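Local coordinates for CEL44C (Paenibacillus polymyxa, PDB 2YIH), which cleaves the beta-1,4-glucan backbone of xyloglucan and cellulose from within the chain, as a glycoside hydrolase of family 44, at residues G103-V108 against G225-G230; E161-L166 against K180-D185; M373-G378 against V450-S455. The protein carries 8 engineered substitutions. All coordinates share one frame; numbering follows the deposited sequence.

Interaction 1: G103-V108 against G225-G230; sequences GTYSLV and GAEVFG. Unlike the reference sequence in segment 225-230: V228 (reference Ile).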
loop_
_atom_site.group_PDB
_atom_site.type_symbol
_atom_site.label_atom_id
_atom_site.label_comp_id
_atom_site.label_asym_id
_atom_site.label_seq_id
_atom_site.Cartn_x
_atom_site.Cartn_y
_atom_site.Cartn_z
ATOM N N GLY A 103 13.534 -7.843 8.161
ATOM C CA GLY A 103 14.175 -7.177 7.032
ATOM C C GLY A 103 13.271 -6.320 6.151
ATOM O O GLY A 103 13.483 -6.218 4.927
ATOM N N THR A 104 12.296 -5.647 6.757
ATOM C CA THR A 104 11.356 -4.852 5.959
ATOM C C THR A 104 11.616 -3.346 6.135
ATOM O O THR A 104 12.174 -2.913 7.152
ATOM C CB THR A 104 9.885 -5.134 6.350
ATOM O OG1 THR A 104 9.690 -4.740 7.723
ATOM C CG2 THR A 104 9.566 -6.624 6.185
ATOM N N TYR A 105 11.245 -2.570 5.126
ATOM C CA TYR A 105 11.116 -1.105 5.242
ATOM C C TYR A 105 10.073 -0.810 6.319
ATOM O O TYR A 105 9.071 -1.545 6.429
ATOM C CB TYR A 105 10.631 -0.607 3.876
ATOM C CG TYR A 105 10.595 0.891 3.691
ATOM C CD1 TYR A 105 9.625 1.668 4.316
ATOM C CD2 TYR A 105 11.449 1.499 2.782
ATOM C CE1 TYR A 105 9.540 3.042 4.076
ATOM C CE2 TYR A 105 11.391 2.870 2.546
ATOM C CZ TYR A 105 10.420 3.629 3.186
ATOM O OH TYR A 105 10.373 4.976 2.951
ATOM N N SER A 106 10.267 0.257 7.115
ATOM C CA SER A 106 9.194 0.723 7.985
ATOM C C SER A 106 8.714 2.094 7.534
ATOM O O SER A 106 9.509 3.036 7.477
ATOM C CB SER A 106 9.696 0.895 9.438
ATOM O OG SER A 106 9.913 -0.373 10.055
ATOM N N LEU A 107 7.404 2.206 7.324
ATOM C CA LEU A 107 6.753 3.502 7.090
ATOM C C LEU A 107 5.930 3.840 8.315
ATOM O O LEU A 107 5.020 3.110 8.661
ATOM C CB LEU A 107 5.825 3.390 5.881
ATOM C CG LEU A 107 4.923 4.599 5.532
ATOM C CD1 LEU A 107 5.780 5.901 5.358
ATOM C CD2 LEU A 107 4.137 4.300 4.252
ATOM N N VAL A 108 6.289 4.929 8.990
ATOM C CA VAL A 108 5.669 5.329 10.248
ATOM C C VAL A 108 4.866 6.645 10.061
ATOM O O VAL A 108 5.392 7.671 9.627
ATOM C CB VAL A 108 6.790 5.541 11.296
ATOM C CG1 VAL A 108 6.240 6.131 12.605
ATOM C CG2 VAL A 108 7.536 4.196 11.560
ATOM N N GLY A 225 17.413 12.307 5.020
ATOM C CA GLY A 225 17.328 11.149 4.135
ATOM C C GLY A 225 16.017 10.390 4.273
ATOM O O GLY A 225 15.736 9.485 3.487
ATOM N N ALA A 226 15.228 10.716 5.294
ATOM C CA ALA A 226 13.929 10.004 5.477
ATOM C C ALA A 226 13.003 10.391 4.341
ATOM O O ALA A 226 12.968 11.560 3.959
ATOM C CB ALA A 226 13.297 10.394 6.810
ATOM N N GLU A 227 12.194 9.445 3.863
ATOM C CA GLU A 227 11.246 9.701 2.781
ATOM C C GLU A 227 9.917 10.125 3.363
ATOM O O GLU A 227 9.364 9.429 4.208
ATOM C CB GLU A 227 11.060 8.439 1.958
ATOM C CG GLU A 227 12.372 8.045 1.242
ATOM C CD GLU A 227 12.199 6.828 0.358
ATOM O OE1 GLU A 227 11.696 5.814 0.841
ATOM O OE2 GLU A 227 12.420 6.952 -0.878
ATOM N N VAL A 228 9.415 11.267 2.909
ATOM C CA VAL A 228 8.115 11.793 3.392
ATOM C C VAL A 228 7.025 11.442 2.391
ATOM O O VAL A 228 7.140 11.754 1.180
ATOM C CB VAL A 228 8.207 13.330 3.642
ATOM C CG1 VAL A 228 6.796 13.989 3.752
ATOM C CG2 VAL A 228 9.098 13.594 4.891
ATOM N N PHE A 229 5.954 10.828 2.899
ATOM C CA PHE A 229 4.849 10.320 2.065
ATOM C C PHE A 229 3.628 11.206 2.320
ATOM O O PHE A 229 3.276 11.461 3.504
ATOM C CB PHE A 229 4.427 8.929 2.540
ATOM C CG PHE A 229 5.367 7.819 2.161
ATOM C CD1 PHE A 229 6.719 7.850 2.562
ATOM C CD2 PHE A 229 4.893 6.728 1.462
ATOM C CE1 PHE A 229 7.586 6.790 2.238
ATOM C CE2 PHE A 229 5.724 5.646 1.156
ATOM C CZ PHE A 229 7.067 5.686 1.552
ATOM N N GLY A 230 3.000 11.671 1.247
ATOM C CA GLY A 230 1.739 12.426 1.381
ATOM C C GLY A 230 0.987 12.406 0.072
ATOM O O GLY A 230 1.584 12.136 -0.958
#
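The carboxylate oxygen OE1 of E227 is gripped by two phenols. Y105 OH donates to E227 OE1 at 2.6 Å, meeting the lone pair that faces away from the other oxygen, and the hydroxyl of Y386 bonds to OE1 as well. OE2 makes a salt bridge with K353, so both oxygens have partners. A glutamate suits this place because its chain, extended beyond CG, brings one acid into the reach of two hydroxyls and an ammonium. The ring of Y105 and the carboxylate plane stand 47° apart, with OE1 at the ring's edge. CG of Y105 is anti to the backbone N (chi1 -172°), which sends the ring across toward the other strand. There its OH also rests at the edge of the F229 ring, 3.4 Å from F229 CE1. Two residues further along each strand the chemistry is apolar: L107 CD1 makes a CH-pi contact over a face of F229, 3.6 Å from the ring centroid and 15° off its normal. The second methyl sits over the same face nearer the rim, L107 CD2 being 3.7 Å from F229 CE2. A leucine suits the place because both its branches can lie on one face of the ring. The contact spans the core of the barrel between strands 105-110 and 227-233, which bracket strand 181-184; Y105 also meets the ring of Y26, and F229 packs on strand 280-285.

Interaction 2: E161-L166 against K180-D185; sequences EFVHFL and KGYALD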
loop_
_atom_site.group_PDB
_atom_site.type_symbol
_atom_site.label_atom_id
_atom_site.label_comp_id
_atom_site.label_asym_id
_atom_site.label_seq_id
_atom_site.Cartn_x
_atom_site.Cartn_y
_atom_site.Cartn_z
ATOM N N GLU A 161 10.928 15.943 18.188
ATOM C CA GLU A 161 11.459 15.242 19.356
ATOM C C GLU A 161 11.286 13.726 19.196
ATOM O O GLU A 161 12.166 12.936 19.537
ATOM C CB GLU A 161 10.769 15.734 20.633
ATOM C CG GLU A 161 11.395 15.138 21.896
ATOM C CD GLU A 161 10.961 15.868 23.141
ATOM O OE1 GLU A 161 9.756 15.911 23.411
ATOM O OE2 GLU A 161 11.830 16.466 23.806
ATOM N N PHE A 162 10.143 13.329 18.666
ATOM C CA PHE A 162 9.908 11.924 18.438
ATOM C C PHE A 162 10.865 11.406 17.345
ATOM O O PHE A 162 11.404 10.288 17.443
ATOM C CB PHE A 162 8.457 11.737 18.019
ATOM C CG PHE A 162 8.128 10.322 17.626
ATOM C CD1 PHE A 162 8.415 9.267 18.500
ATOM C CD2 PHE A 162 7.591 10.052 16.382
ATOM C CE1 PHE A 162 8.097 7.955 18.142
ATOM C CE2 PHE A 162 7.281 8.731 16.016
ATOM C CZ PHE A 162 7.517 7.710 16.917
ATOM N N VAL A 163 10.984 12.151 16.249
ATOM C CA VAL A 163 11.905 11.722 15.199
ATOM C C VAL A 163 13.344 11.650 15.732
ATOM O O VAL A 163 14.087 10.697 15.466
ATOM C CB VAL A 163 11.812 12.584 13.914
ATOM C CG1 VAL A 163 12.824 12.062 12.833
ATOM C CG2 VAL A 163 10.390 12.542 13.359
ATOM N N HIS A 164 13.728 12.628 16.545
ATOM C CA HIS A 164 15.044 12.561 17.182
ATOM C C HIS A 164 15.226 11.303 18.042
ATOM O O HIS A 164 16.323 10.715 18.064
ATOM C CB HIS A 164 15.289 13.843 18.013
ATOM C CG HIS A 164 16.482 13.767 18.910
ATOM N ND1 HIS A 164 17.738 14.180 18.513
ATOM C CD2 HIS A 164 16.606 13.357 20.194
ATOM C CE1 HIS A 164 18.592 13.996 19.508
ATOM N NE2 HIS A 164 17.933 13.486 20.535
ATOM N N PHE A 165 14.189 10.940 18.806
ATOM C CA PHE A 165 14.159 9.727 19.619
ATOM C C PHE A 165 14.421 8.468 18.775
ATOM O O PHE A 165 15.220 7.617 19.176
ATOM C CB PHE A 165 12.816 9.644 20.382
ATOM C CG PHE A 165 12.570 8.348 21.093
ATOM C CD1 PHE A 165 12.991 8.169 22.417
ATOM C CD2 PHE A 165 11.856 7.315 20.467
ATOM C CE1 PHE A 165 12.754 6.949 23.082
ATOM C CE2 PHE A 165 11.561 6.135 21.154
ATOM C CZ PHE A 165 12.035 5.944 22.444
ATOM N N LEU A 166 13.751 8.366 17.627
ATOM C CA LEU A 166 13.933 7.226 16.718
ATOM C C LEU A 166 15.361 7.209 16.165
ATOM O O LEU A 166 16.025 6.149 16.156
ATOM C CB LEU A 166 12.923 7.310 15.572
ATOM C CG LEU A 166 11.478 7.093 16.041
ATOM C CD1 LEU A 166 10.572 7.242 14.788
ATOM C CD2 LEU A 166 11.304 5.693 16.671
ATOM N N LYS A 180 12.836 4.384 7.656
ATOM C CA LYS A 180 13.084 4.967 6.338
ATOM C C LYS A 180 12.038 5.951 5.847
ATOM O O LYS A 180 12.343 6.825 5.030
ATOM C CB LYS A 180 13.281 3.852 5.319
ATOM C CG LYS A 180 14.688 3.231 5.474
ATOM C CD LYS A 180 14.894 2.050 4.549
ATOM C CE LYS A 180 16.384 1.779 4.317
ATOM N NZ LYS A 180 17.205 1.906 5.561
ATOM N N GLY A 181 10.786 5.730 6.241
ATOM C CA GLY A 181 9.688 6.546 5.721
ATOM C C GLY A 181 8.774 7.104 6.809
ATOM O O GLY A 181 8.462 6.419 7.784
ATOM N N TYR A 182 8.298 8.336 6.593
ATOM C CA TYR A 182 7.302 8.940 7.485
ATOM C C TYR A 182 6.158 9.445 6.642
ATOM O O TYR A 182 6.399 10.049 5.585
ATOM C CB TYR A 182 7.873 10.129 8.290
ATOM C CG TYR A 182 8.975 9.720 9.244
ATOM C CD1 TYR A 182 8.690 9.067 10.427
ATOM C CD2 TYR A 182 10.311 9.938 8.913
ATOM C CE1 TYR A 182 9.719 8.630 11.260
ATOM C CE2 TYR A 182 11.345 9.532 9.760
ATOM C CZ TYR A 182 11.032 8.938 10.951
ATOM O OH TYR A 182 12.034 8.514 11.795
ATOM N N ALA A 183 4.929 9.252 7.131
ATOM C CA ALA A 183 3.743 9.664 6.387
ATOM C C ALA A 183 3.109 10.843 7.116
ATOM O O ALA A 183 3.090 10.881 8.368
ATOM C CB ALA A 183 2.704 8.486 6.281
ATOM N N LEU A 184 2.589 11.767 6.309
ATOM C CA LEU A 184 1.931 12.974 6.784
ATOM C C LEU A 184 0.469 12.633 7.140
ATOM O O LEU A 184 -0.453 12.924 6.395
ATOM C CB LEU A 184 2.024 14.096 5.722
ATOM C CG LEU A 184 3.465 14.429 5.285
ATOM C CD1 LEU A 184 3.381 15.448 4.111
ATOM C CD2 LEU A 184 4.291 15.023 6.436
ATOM N N ASP A 185 0.307 12.077 8.341
ATOM C CA ASP A 185 -1.007 11.689 8.882
ATOM C C ASP A 185 -1.668 10.666 7.919
ATOM O O ASP A 185 -0.965 9.888 7.247
ATOM C CB ASP A 185 -1.856 12.943 9.117
ATOM C CG ASP A 185 -2.933 12.735 10.191
ATOM O OD1 ASP A 185 -3.939 12.052 9.905
ATOM O OD2 ASP A 185 -2.725 13.220 11.301
#
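Helix 159-170 passes strand 181-184 with V163 CA 9.4 Å from Y182 CA, the nearest CA pair. V163 and L166, one turn apart, turn their side chains to Y182. The tyrosine is the long member of the contact: its CG is anti to the carbonyl carbon and beside the backbone N (chi1 -64°), and from there the ring runs outward from the strand to wedge its phenolic end between the two aliphatic residues. L166 comes in at the ring's edge, where L166 CD1 lies 3.6 Å from Y182 OH and 3.9 Å from Y182 CE1. V163 approaches from another side, over one face. Its CG1 stands over the phenolic end, 3.8 Å from Y182 OH and 4.1 Å from Y182 CZ, while CG2 lies farther above the ring. The helix thus clasps the ring by edge and face, by van der Waals contact alone. A beta-branched valine, short and stiff, fits over the ring, whereas the longer leucine can reach round to the edge. Within the helix, L166 CG also packs over a face of the F162 ring. V163 touches I222 and Y182 touches V219, both of helix 205-222, and L166 packs on helix 90-102. A helix joining the parallel strands 105-110 and 181-184 and covering the outside of the sheet is the beta-alpha-beta crossover of a TIM barrel, the catalytic fold of family 44.

Interaction 3: M373-G378 against V450-S455; sequences MTDVLG and VVMNKS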
loop_
_atom_site.group_PDB
_atom_site.type_symbol
_atom_site.label_atom_id
_atom_site.label_comp_id
_atom_site.label_asym_id
_atom_site.label_seq_id
_atom_site.Cartn_x
_atom_site.Cartn_y
_atom_site.Cartn_z
ATOM N N MET A 373 -5.514 -10.625 -6.221
ATOM C CA MET A 373 -4.267 -10.150 -5.659
ATOM C C MET A 373 -3.063 -10.677 -6.391
ATOM O O MET A 373 -2.045 -9.996 -6.477
ATOM C CB MET A 373 -4.165 -10.510 -4.172
ATOM C CG MET A 373 -4.968 -9.588 -3.297
ATOM S SD MET A 373 -4.325 -7.890 -3.320
ATOM C CE MET A 373 -2.867 -7.947 -2.267
ATOM N N THR A 374 -3.138 -11.889 -6.924
ATOM C CA THR A 374 -2.055 -12.405 -7.712
ATOM C C THR A 374 -1.875 -11.541 -8.970
ATOM O O THR A 374 -0.761 -11.341 -9.447
ATOM C CB THR A 374 -2.322 -13.872 -8.029
ATOM O OG1 THR A 374 -2.560 -14.572 -6.791
ATOM C CG2 THR A 374 -1.157 -14.469 -8.749
ATOM N N ASP A 375 -2.984 -11.006 -9.476
ATOM C CA ASP A 375 -2.880 -10.135 -10.650
ATOM C C ASP A 375 -2.324 -8.751 -10.190
ATOM O O ASP A 375 -1.396 -8.207 -10.778
ATOM C CB ASP A 375 -4.244 -9.992 -11.356
ATOM C CG ASP A 375 -4.117 -9.466 -12.789
ATOM O OD1 ASP A 375 -2.986 -9.340 -13.279
ATOM O OD2 ASP A 375 -5.164 -9.141 -13.396
ATOM N N VAL A 376 -2.886 -8.221 -9.110
ATOM C CA VAL A 376 -2.506 -6.878 -8.614
ATOM C C VAL A 376 -1.026 -6.831 -8.285
ATOM O O VAL A 376 -0.355 -5.886 -8.669
ATOM C CB VAL A 376 -3.368 -6.465 -7.368
ATOM C CG1 VAL A 376 -2.755 -5.186 -6.649
ATOM C CG2 VAL A 376 -4.862 -6.220 -7.789
ATOM N N LEU A 377 -0.467 -7.848 -7.634
ATOM C CA LEU A 377 0.960 -7.738 -7.317
ATOM C C LEU A 377 1.819 -7.682 -8.587
ATOM O O LEU A 377 2.813 -6.958 -8.627
ATOM C CB LEU A 377 1.431 -8.882 -6.402
ATOM C CG LEU A 377 0.710 -8.894 -5.029
ATOM C CD1 LEU A 377 1.086 -10.178 -4.222
ATOM C CD2 LEU A 377 1.151 -7.619 -4.233
ATOM N N GLY A 378 1.440 -8.456 -9.609
ATOM C CA GLY A 378 2.152 -8.411 -10.926
ATOM C C GLY A 378 2.049 -7.017 -11.553
ATOM O O GLY A 378 3.032 -6.446 -12.070
ATOM N N VAL A 450 4.182 -16.033 -13.382
ATOM C CA VAL A 450 2.946 -16.212 -12.577
ATOM C C VAL A 450 1.780 -16.094 -13.547
ATOM O O VAL A 450 1.675 -15.116 -14.303
ATOM C CB VAL A 450 2.858 -15.172 -11.410
ATOM C CG1 VAL A 450 1.421 -15.179 -10.782
ATOM C CG2 VAL A 450 3.868 -15.497 -10.342
ATOM N N VAL A 451 0.981 -17.154 -13.629
ATOM C CA VAL A 451 -0.140 -17.201 -14.563
ATOM C C VAL A 451 -1.434 -17.590 -13.829
ATOM O O VAL A 451 -1.419 -18.357 -12.843
ATOM C CB VAL A 451 0.159 -18.160 -15.754
ATOM C CG1 VAL A 451 0.378 -19.615 -15.281
ATOM C CG2 VAL A 451 -0.947 -18.062 -16.825
ATOM N N MET A 452 -2.544 -17.030 -14.259
ATOM C CA MET A 452 -3.804 -17.353 -13.591
ATOM C C MET A 452 -4.962 -17.469 -14.554
ATOM O O MET A 452 -5.000 -16.772 -15.569
ATOM C CB MET A 452 -4.110 -16.329 -12.493
ATOM C CG MET A 452 -4.413 -14.912 -13.011
ATOM S SD MET A 452 -3.781 -13.613 -11.927
ATOM C CE MET A 452 -2.013 -13.737 -12.321
ATOM N N ASN A 453 -5.915 -18.344 -14.208
ATOM C CA ASN A 453 -7.177 -18.470 -14.925
ATOM C C ASN A 453 -8.321 -17.914 -14.077
ATOM O O ASN A 453 -8.626 -18.463 -12.992
ATOM C CB ASN A 453 -7.419 -19.967 -15.228
ATOM C CG ASN A 453 -8.625 -20.198 -16.135
ATOM O OD1 ASN A 453 -9.453 -19.318 -16.332
ATOM N ND2 ASN A 453 -8.758 -21.427 -16.616
ATOM N N LYS A 454 -8.919 -16.821 -14.566
ATOM C CA LYS A 454 -10.011 -16.110 -13.891
ATOM C C LYS A 454 -11.386 -16.690 -14.250
ATOM O O LYS A 454 -12.413 -16.289 -13.678
ATOM C CB LYS A 454 -9.986 -14.623 -14.272
ATOM C CG LYS A 454 -8.717 -13.878 -13.823
ATOM C CD LYS A 454 -8.684 -12.447 -14.337
ATOM C CE LYS A 454 -8.092 -12.373 -15.732
ATOM N NZ LYS A 454 -8.198 -11.001 -16.280
ATOM N N SER A 455 -11.422 -17.601 -15.226
ATOM C CA SER A 455 -12.705 -18.243 -15.571
ATOM C C SER A 455 -13.225 -19.056 -14.399
ATOM O O SER A 455 -12.472 -19.786 -13.744
ATOM C CB SER A 455 -12.586 -19.175 -16.775
ATOM O OG SER A 455 -13.858 -19.826 -16.995
HETATM O O HOH W 1 -7.830 -9.070 -13.989
#
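This is a buried, mainly apolar contact between two domains: T374 and D375 on helix 367-382 of the barrel meet V450 and M452 on strand 446-453 of the beta domain. The short helix and strand segments run roughly antiparallel, at 143°, with their axes 9.2 Å apart at closest approach. M452 contributes the largest share of the contact, T374 nearly as much. The methionine CG sits between the backbone N and the carbonyl carbon (chi1 67°), and bends at the next two torsions lay the thioether along the helix surface. There M452 SD lies 3.7 Å from D375 CB, and M452 CE is 3.7 Å from T374 CG2 as the two side chains slide past each other. Methionine suits the place because its flexible, polarisable end can mould itself to the helix surface. T374 CG2 also meets V450 CG1 at 3.4 Å, a tight approach to be read with caution, since both threonine contacts hold for one of its two conformers. Trimming M452 to an alanine would probably open a gap beside T374 CG2 and D375 CB, leaving the helix without its main apolar partner on this strand.

At one edge the chemistry turns polar. In the lysine conformer described, one of two, a water donates to D375 OD2 at 2.7 Å and accepts from K454 NZ at 3.0 Å, bridging opposite charges that do not touch. D375 OD1 is held by H436 and K454 NZ by the carbonyl of I430. At the end of the strand, N453 OD1 accepts from S455 N at 2.8 Å, an Asx turn that leads the chain out. Strand 446-453 lies between 433-439 and 509-516 in its sheet, while helix 399-409 packs against both T374 and V450, and M373 and L377 of helix 367-382 face barrel strand 353-359.

All three contacts are buried, at different levels. Interaction 1 lies inside the barrel, where a carboxylate is paired with hydroxyls and a lysine beside an apolar CH-pi contact. Interaction 2 lies on the outside of the same sheet, binding a helix by van der Waals contact only. These two touch: strand 181-184 runs between the strands of interaction 1, and its Y182 backbone pairs with E227 and F229. Interaction 3 stands apart, its centre about 28 Å from that of interaction 1 and 36 Å from that of interaction 2, on the opposite side of the chain's centre. It joins barrel to beta domain through methionine packing and a charge pair bridged by water in one lysine conformer.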